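Local coordinates for protein putative citrate lyase, alfa subunit (Streptococcus mutans, PDB 2HJ0) that is of unconfirmed function but belongs to the CitF family and is built on two mixed beta-sheets with flanking helices, at residues 8-19 with 498-509; 143-151 with 396-404. One frame throughout, in Å; residues are numbered along the deposited sequence.

Contact 1: residues 8-19 with 498-509; sequences RDIPRKYANQYG and EYRDGSLIDVVR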
# COMPACT_ATOMS: atom_id res chain seq x y z
N ARG A 8 17.66 32.62 16.09
CA ARG A 8 17.59 31.45 16.97
C ARG A 8 18.92 31.13 17.66
O ARG A 8 19.98 31.21 17.05
CB ARG A 8 17.13 30.22 16.17
CG ARG A 8 15.99 30.49 15.19
CD ARG A 8 14.91 31.34 15.80
NE ARG A 8 14.41 30.76 17.04
CZ ARG A 8 13.58 31.39 17.86
NH1 ARG A 8 13.17 30.80 18.98
NH2 ARG A 8 13.17 32.62 17.57
N ASP A 9 18.85 30.76 18.93
CA ASP A 9 20.05 30.44 19.69
C ASP A 9 20.23 28.92 19.79
O ASP A 9 20.07 28.33 20.85
CB ASP A 9 19.96 31.06 21.09
CG ASP A 9 21.32 31.18 21.77
OD1 ASP A 9 21.92 30.14 22.11
OD2 ASP A 9 21.78 32.33 21.97
N ILE A 10 20.57 28.29 18.67
CA ILE A 10 20.77 26.85 18.67
C ILE A 10 22.24 26.56 18.92
O ILE A 10 23.10 26.92 18.12
CB ILE A 10 20.37 26.23 17.32
CG1 ILE A 10 18.86 26.37 17.11
CG2 ILE A 10 20.77 24.77 17.28
CD1 ILE A 10 18.37 25.83 15.80
N PRO A 11 22.55 25.91 20.05
CA PRO A 11 23.93 25.58 20.41
C PRO A 11 24.64 24.76 19.34
O PRO A 11 24.05 23.85 18.75
CB PRO A 11 23.77 24.82 21.73
CG PRO A 11 22.41 24.22 21.62
CD PRO A 11 21.60 25.34 21.03
N ARG A 12 25.90 25.08 19.10
CA ARG A 12 26.71 24.40 18.10
C ARG A 12 26.69 22.89 18.25
O ARG A 12 26.84 22.16 17.27
CB ARG A 12 28.16 24.90 18.17
CG ARG A 12 28.47 26.05 17.23
CD ARG A 12 28.88 25.55 15.85
NE ARG A 12 29.19 26.65 14.95
CZ ARG A 12 29.82 26.52 13.79
NH1 ARG A 12 30.21 25.31 13.38
NH2 ARG A 12 30.05 27.58 13.03
N LYS A 13 26.51 22.42 19.48
CA LYS A 13 26.46 20.99 19.74
C LYS A 13 25.39 20.32 18.87
O LYS A 13 25.60 19.25 18.30
CB LYS A 13 26.18 20.73 21.22
CG LYS A 13 26.13 19.25 21.58
CD LYS A 13 25.98 19.03 23.09
CE LYS A 13 24.71 19.67 23.63
NZ LYS A 13 24.55 19.49 25.11
N TYR A 14 24.23 20.98 18.78
CA TYR A 14 23.12 20.45 18.00
C TYR A 14 23.13 21.00 16.58
O TYR A 14 22.76 20.30 15.64
CB TYR A 14 21.80 20.79 18.70
CG TYR A 14 21.65 20.12 20.04
CD1 TYR A 14 21.66 18.74 20.14
CD2 TYR A 14 21.51 20.86 21.21
CE1 TYR A 14 21.53 18.11 21.37
CE2 TYR A 14 21.38 20.24 22.44
CZ TYR A 14 21.40 18.86 22.51
OH TYR A 14 21.27 18.22 23.72
N ALA A 15 23.55 22.24 16.43
CA ALA A 15 23.60 22.87 15.11
C ALA A 15 24.55 22.10 14.22
O ALA A 15 24.42 22.12 13.00
CB ALA A 15 24.05 24.31 15.24
N ASN A 16 25.51 21.42 14.83
CA ASN A 16 26.50 20.64 14.10
C ASN A 16 26.00 19.20 13.95
O ASN A 16 26.21 18.58 12.91
CB ASN A 16 27.83 20.69 14.85
CG ASN A 16 28.97 20.07 14.06
OD1 ASN A 16 29.28 18.89 14.19
ND2 ASN A 16 29.60 20.89 13.21
N GLN A 17 25.34 18.69 14.98
CA GLN A 17 24.80 17.33 14.99
C GLN A 17 23.79 17.22 13.84
O GLN A 17 23.87 16.32 13.01
CB GLN A 17 24.11 17.07 16.33
CG GLN A 17 24.58 15.82 17.08
CD GLN A 17 23.68 14.61 16.85
OE1 GLN A 17 23.56 14.10 15.73
NE2 GLN A 17 23.03 14.15 17.92
N TYR A 18 22.85 18.16 13.82
CA TYR A 18 21.81 18.22 12.79
C TYR A 18 22.17 19.34 11.82
O TYR A 18 23.10 20.10 12.06
CB TYR A 18 20.45 18.54 13.43
CG TYR A 18 19.87 17.43 14.28
CD1 TYR A 18 18.80 16.67 13.82
CD2 TYR A 18 20.38 17.15 15.55
CE1 TYR A 18 18.26 15.65 14.60
CE2 TYR A 18 19.85 16.12 16.33
CZ TYR A 18 18.79 15.38 15.85
OH TYR A 18 18.26 14.36 16.60
N GLY A 19 21.43 19.44 10.72
CA GLY A 19 21.70 20.50 9.76
C GLY A 19 21.32 21.81 10.42
O GLY A 19 20.23 21.94 10.97
N GLU A 498 12.96 19.64 14.90
CA GLU A 498 13.48 19.31 13.59
C GLU A 498 12.49 19.76 12.52
O GLU A 498 11.32 19.38 12.57
CB GLU A 498 13.72 17.81 13.45
CG GLU A 498 14.12 17.41 12.03
CD GLU A 498 13.91 15.94 11.73
OE1 GLU A 498 14.80 15.12 12.05
OE2 GLU A 498 12.85 15.59 11.18
N TYR A 499 12.95 20.56 11.57
CA TYR A 499 12.11 21.04 10.48
C TYR A 499 11.79 19.86 9.55
O TYR A 499 12.53 18.87 9.51
CB TYR A 499 12.85 22.10 9.67
CG TYR A 499 12.00 22.81 8.64
CD1 TYR A 499 10.91 23.58 9.04
CD2 TYR A 499 12.28 22.73 7.27
CE1 TYR A 499 10.13 24.26 8.12
CE2 TYR A 499 11.50 23.41 6.34
CZ TYR A 499 10.42 24.17 6.78
OH TYR A 499 9.62 24.85 5.89
N ARG A 500 10.71 19.99 8.80
CA ARG A 500 10.30 18.93 7.89
C ARG A 500 11.43 18.34 7.04
O ARG A 500 11.43 17.15 6.74
CB ARG A 500 9.16 19.42 6.98
CG ARG A 500 9.54 20.54 6.02
CD ARG A 500 8.38 20.89 5.08
NE ARG A 500 7.63 19.67 4.71
CZ ARG A 500 6.96 19.50 3.58
NH1 ARG A 500 6.92 20.47 2.67
NH2 ARG A 500 6.34 18.34 3.36
N ASP A 501 12.40 19.17 6.65
CA ASP A 501 13.50 18.70 5.82
C ASP A 501 14.59 17.94 6.57
O ASP A 501 15.51 17.40 5.97
CB ASP A 501 14.12 19.86 5.03
CG ASP A 501 14.75 20.90 5.93
OD1 ASP A 501 14.69 20.73 7.17
OD2 ASP A 501 15.31 21.89 5.38
N GLY A 502 14.47 17.88 7.90
CA GLY A 502 15.45 17.14 8.69
C GLY A 502 16.50 17.93 9.44
O GLY A 502 17.27 17.36 10.22
N SER A 503 16.55 19.24 9.21
CA SER A 503 17.50 20.09 9.88
C SER A 503 16.84 20.73 11.11
O SER A 503 15.63 20.61 11.27
CB SER A 503 17.97 21.19 8.93
OG SER A 503 16.88 22.00 8.52
N LEU A 504 17.63 21.39 11.96
CA LEU A 504 17.10 22.05 13.15
C LEU A 504 16.74 23.49 12.86
O LEU A 504 17.55 24.24 12.31
CB LEU A 504 18.11 22.05 14.29
CG LEU A 504 18.14 20.78 15.13
CD1 LEU A 504 19.16 20.92 16.24
CD2 LEU A 504 16.77 20.55 15.70
N ILE A 505 15.53 23.88 13.26
CA ILE A 505 15.05 25.23 13.05
C ILE A 505 15.10 25.98 14.38
O ILE A 505 15.26 27.19 14.39
CB ILE A 505 13.60 25.22 12.46
CG1 ILE A 505 12.97 26.61 12.49
CG2 ILE A 505 12.71 24.30 13.27
CD1 ILE A 505 13.83 27.71 11.92
N ASP A 506 15.00 25.27 15.49
CA ASP A 506 15.03 25.93 16.79
C ASP A 506 15.19 24.88 17.90
O ASP A 506 15.38 23.70 17.62
CB ASP A 506 13.73 26.73 16.98
CG ASP A 506 13.77 27.68 18.16
OD1 ASP A 506 14.86 27.93 18.72
OD2 ASP A 506 12.69 28.19 18.53
N VAL A 507 15.12 25.32 19.16
CA VAL A 507 15.22 24.40 20.29
C VAL A 507 14.35 24.92 21.40
O VAL A 507 13.87 26.05 21.34
CB VAL A 507 16.66 24.26 20.84
CG1 VAL A 507 17.53 23.46 19.89
CG2 VAL A 507 17.24 25.63 21.09
N VAL A 508 14.15 24.09 22.41
CA VAL A 508 13.33 24.46 23.54
C VAL A 508 14.08 24.17 24.83
O VAL A 508 14.61 23.08 25.02
CB VAL A 508 12.02 23.66 23.56
CG1 VAL A 508 11.26 23.90 24.84
CG2 VAL A 508 11.18 24.06 22.37
N ARG A 509 14.13 25.17 25.70
CA ARG A 509 14.82 25.04 26.97
C ARG A 509 13.84 24.78 28.10
O ARG A 509 12.63 24.97 27.94
CB ARG A 509 15.65 26.29 27.26
CG ARG A 509 16.81 26.46 26.29
CD ARG A 509 17.68 27.66 26.60
NE ARG A 509 18.94 27.64 25.85
CZ ARG A 509 19.03 27.86 24.54
NH1 ARG A 509 17.94 28.13 23.83
NH2 ARG A 509 20.22 27.82 23.95
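Gly19 and Ser503 bring the two backbones within 4.2 Å, measured between their CA atoms, and here a hydrogen bond from Leu504 N to Gly19 O (2.8 Å) joins the N-terminal segment to strand 504-511, an outer strand of its sheet. Farther along the strand the backbones stand apart and side chains bridge them. Leu504 lies against the base of two tyrosines four residues apart: its CD1 reaches Tyr14 CB at 3.6 Å, and its CG meets Tyr18 CB. The Tyr18 ring turns an edge to Gly502 O. Tyr14 also touches Leu496 of the adjoining strand. With its CD1 anti to CA (chi2 178°), Ile10 lays that methyl over the peptide between Ile505 and Asp506, 3.4 Å from Asp506 N, while its CG1 borders Val507 CG1.

Arg8 folds back at chi2 and chi3, which brings its guanidinium to the carboxylate of Asp506. The salt bridge runs from Arg8 NH1 to Asp506 OD2 at 2.7 Å, with a longer, weak bond from NE to OD1; the two planes are nearly perpendicular (84°). Asp506 OD2 also accepts from Val431 N. Near the far end of 498-509, Arg509 NH2 donates to Asp9 O at 3.1 Å, almost straight (170°) and within both the carbonyl and guanidinium planes, and it forms a long salt bridge to Asp9 OD1.

Apolar contacts from Ile10 to Tyr18 thus separate the charged Arg8 and Asp9 from the Gly19 bond. Because Arg8 and Asp506 are buried, their pairing probably offsets the cost of placing both charges there, while the Asp9–Arg509 pair lies nearer the surface.

Contact 2: residues 143-151 with 396-404; sequences VIIRSHGGR and ASGGHCDTA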
# COMPACT_ATOMS: atom_id res chain seq x y z
N VAL A 143 13.69 15.74 23.68
CA VAL A 143 12.61 15.15 22.91
C VAL A 143 12.79 15.66 21.49
O VAL A 143 13.02 16.85 21.29
CB VAL A 143 11.23 15.61 23.43
CG1 VAL A 143 10.14 15.09 22.51
CG2 VAL A 143 11.02 15.13 24.86
N ILE A 144 12.71 14.77 20.50
CA ILE A 144 12.86 15.21 19.10
C ILE A 144 11.48 15.46 18.50
O ILE A 144 10.69 14.54 18.29
CB ILE A 144 13.56 14.14 18.23
CG1 ILE A 144 14.97 13.87 18.75
CG2 ILE A 144 13.62 14.62 16.78
CD1 ILE A 144 15.88 15.07 18.73
N ILE A 145 11.17 16.71 18.20
CA ILE A 145 9.87 16.96 17.62
C ILE A 145 9.97 17.08 16.12
O ILE A 145 10.84 17.77 15.59
CB ILE A 145 9.25 18.24 18.18
CG1 ILE A 145 8.69 17.94 19.57
CG2 ILE A 145 8.14 18.73 17.27
CD1 ILE A 145 8.40 19.15 20.33
N ARG A 146 9.08 16.37 15.43
CA ARG A 146 9.05 16.39 13.98
C ARG A 146 7.60 16.63 13.52
O ARG A 146 6.67 16.25 14.22
CB ARG A 146 9.51 15.04 13.43
CG ARG A 146 10.88 14.58 13.86
CD ARG A 146 11.29 13.40 12.98
NE ARG A 146 12.73 13.17 12.99
CZ ARG A 146 13.37 12.44 13.90
NH1 ARG A 146 14.68 12.32 13.83
NH2 ARG A 146 12.70 11.83 14.87
N SER A 147 7.43 17.24 12.35
CA SER A 147 6.10 17.47 11.80
C SER A 147 5.59 16.13 11.29
O SER A 147 6.36 15.16 11.20
CB SER A 147 6.19 18.47 10.63
OG SER A 147 6.88 17.91 9.52
N HIS A 148 4.30 16.03 10.97
CA HIS A 148 3.79 14.75 10.46
C HIS A 148 4.61 14.33 9.24
O HIS A 148 4.93 13.15 9.08
CB HIS A 148 2.30 14.84 10.09
CG HIS A 148 1.41 15.06 11.27
ND1 HIS A 148 1.62 14.45 12.49
CD2 HIS A 148 0.29 15.81 11.42
CE1 HIS A 148 0.68 14.83 13.33
NE2 HIS A 148 -0.14 15.65 12.71
N GLY A 149 4.95 15.29 8.38
CA GLY A 149 5.75 14.97 7.22
C GLY A 149 7.18 14.60 7.62
O GLY A 149 7.77 13.66 7.08
N GLY A 150 7.73 15.33 8.59
CA GLY A 150 9.08 15.04 9.05
C GLY A 150 9.23 13.63 9.57
O GLY A 150 10.24 12.96 9.33
N ARG A 151 8.23 13.17 10.31
CA ARG A 151 8.25 11.82 10.86
C ARG A 151 8.21 10.82 9.71
O ARG A 151 8.95 9.83 9.70
CB ARG A 151 7.03 11.61 11.76
CG ARG A 151 6.93 10.20 12.34
CD ARG A 151 5.72 10.08 13.22
NE ARG A 151 5.76 8.88 14.04
CZ ARG A 151 5.46 7.67 13.60
NH1 ARG A 151 5.09 7.47 12.34
NH2 ARG A 151 5.55 6.64 14.44
N ALA A 396 1.95 21.34 19.58
CA ALA A 396 2.24 20.26 18.65
C ALA A 396 2.59 20.82 17.28
O ALA A 396 1.97 21.78 16.80
CB ALA A 396 1.05 19.34 18.54
N SER A 397 3.58 20.21 16.64
CA SER A 397 4.01 20.63 15.32
C SER A 397 2.96 20.26 14.25
O SER A 397 2.68 21.04 13.34
CB SER A 397 5.35 19.99 14.98
OG SER A 397 5.85 20.48 13.75
N GLY A 398 2.38 19.07 14.38
CA GLY A 398 1.39 18.63 13.42
C GLY A 398 1.86 18.80 11.99
O GLY A 398 3.02 18.53 11.67
N GLY A 399 0.96 19.24 11.11
CA GLY A 399 1.33 19.44 9.73
C GLY A 399 1.47 20.91 9.40
O GLY A 399 1.56 21.31 8.24
N HIS A 400 1.48 21.72 10.45
CA HIS A 400 1.58 23.16 10.31
C HIS A 400 2.68 23.63 9.34
O HIS A 400 2.38 24.15 8.27
CB HIS A 400 1.77 23.78 11.69
CG HIS A 400 1.36 25.21 11.77
ND1 HIS A 400 2.09 26.24 11.21
CD2 HIS A 400 0.30 25.79 12.39
CE1 HIS A 400 1.51 27.39 11.49
NE2 HIS A 400 0.42 27.15 12.20
N CYS A 401 3.94 23.45 9.70
CA CYS A 401 5.00 23.88 8.80
C CYS A 401 4.95 23.10 7.48
O CYS A 401 5.48 23.55 6.47
CB CYS A 401 6.38 23.72 9.44
SG CYS A 401 7.05 22.04 9.48
N ASP A 402 4.30 21.93 7.49
CA ASP A 402 4.18 21.10 6.29
C ASP A 402 3.32 21.73 5.21
O ASP A 402 3.78 22.03 4.12
CB ASP A 402 3.56 19.74 6.61
CG ASP A 402 4.51 18.79 7.27
OD1 ASP A 402 5.70 18.73 6.86
OD2 ASP A 402 4.06 18.07 8.20
N THR A 403 2.04 21.91 5.52
CA THR A 403 1.14 22.47 4.54
C THR A 403 1.47 23.94 4.31
O THR A 403 1.39 24.45 3.19
CB THR A 403 -0.31 22.33 4.98
OG1 THR A 403 -0.58 23.32 5.98
CG2 THR A 403 -0.54 20.98 5.56
N ALA A 404 1.84 24.64 5.37
CA ALA A 404 2.16 26.05 5.23
C ALA A 404 3.14 26.22 4.08
O ALA A 404 3.10 27.21 3.36
CB ALA A 404 2.78 26.59 6.51
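Ser147 and His148 meet the turn and helix start at 397-402 through a compact set of hydrogen bonds. Asp402 uses both carboxylate oxygens: OD1 accepts from Ser147 OG at 3.0 Å and OD2 from Gly149 N at 2.9 Å. Each donor comes from the syn side but about 30° out of the carboxylate plane. OD1 has a further partner in Arg500, through a salt bridge.

Ser147 OG is doubly engaged, since it also accepts from Gly150 N (2.9 Å) as the N-cap of helix 148-157. Its chi1 of 67° tucks the hydroxyl between the backbone N and the carbonyl carbon, where it can face both Gly150 and the aspartate. The remaining amide of this first turn, His148 N, donates to Gly398 O at 2.9 Å, from well above the carbonyl plane. Gly398 N is taken by Ser124 OG.

Gly398 also supplies a CH-pi contact, its CA lying over one face of the His148 imidazole, 3.7 Å from the ring centroid. The ring also meets Tyr192. Apolar contact is slight: Ser397 CB rests on Ile145 CG2 at 3.8 Å, and Cys401 SG lies beside Ser147 CB.

The amides opening helix 148-157 are therefore satisfied partly from within, by the serine N-cap, and partly by a carboxylate and a carbonyl from a distant part of the chain. The nearest atoms of the His148 side chain and a citric acid molecule, probably from the crystallisation liquor, are about 3 Å apart, which may mark a pocket at this helix N-terminus, where a sheet strand passes into its helix.

The centres of contacts 1 and 2 are 14 Å apart. Along the chain the order is 8-19, 143-151, 396-404, 498-509, so the terminal pair encloses the inner one. Strands 143-145 and 504-511 belong to the ten-strand sheet, with 493-498 between them; helix 400-406 instead leads to strand 409-413 of the nine-strand sheet. Contact 1 lies at an outer strand, contact 2 near the centre of the chain. They touch directly: Glu498 N probably bonds to Ile145 O, and Glu498 OE1 pairs with Arg146 NE at 3.0 Å, while OE2 binds Arg153. Contact 1 thus holds the N-terminal segment against a late strand of the first sheet, and contact 2 connects that sheet to the second.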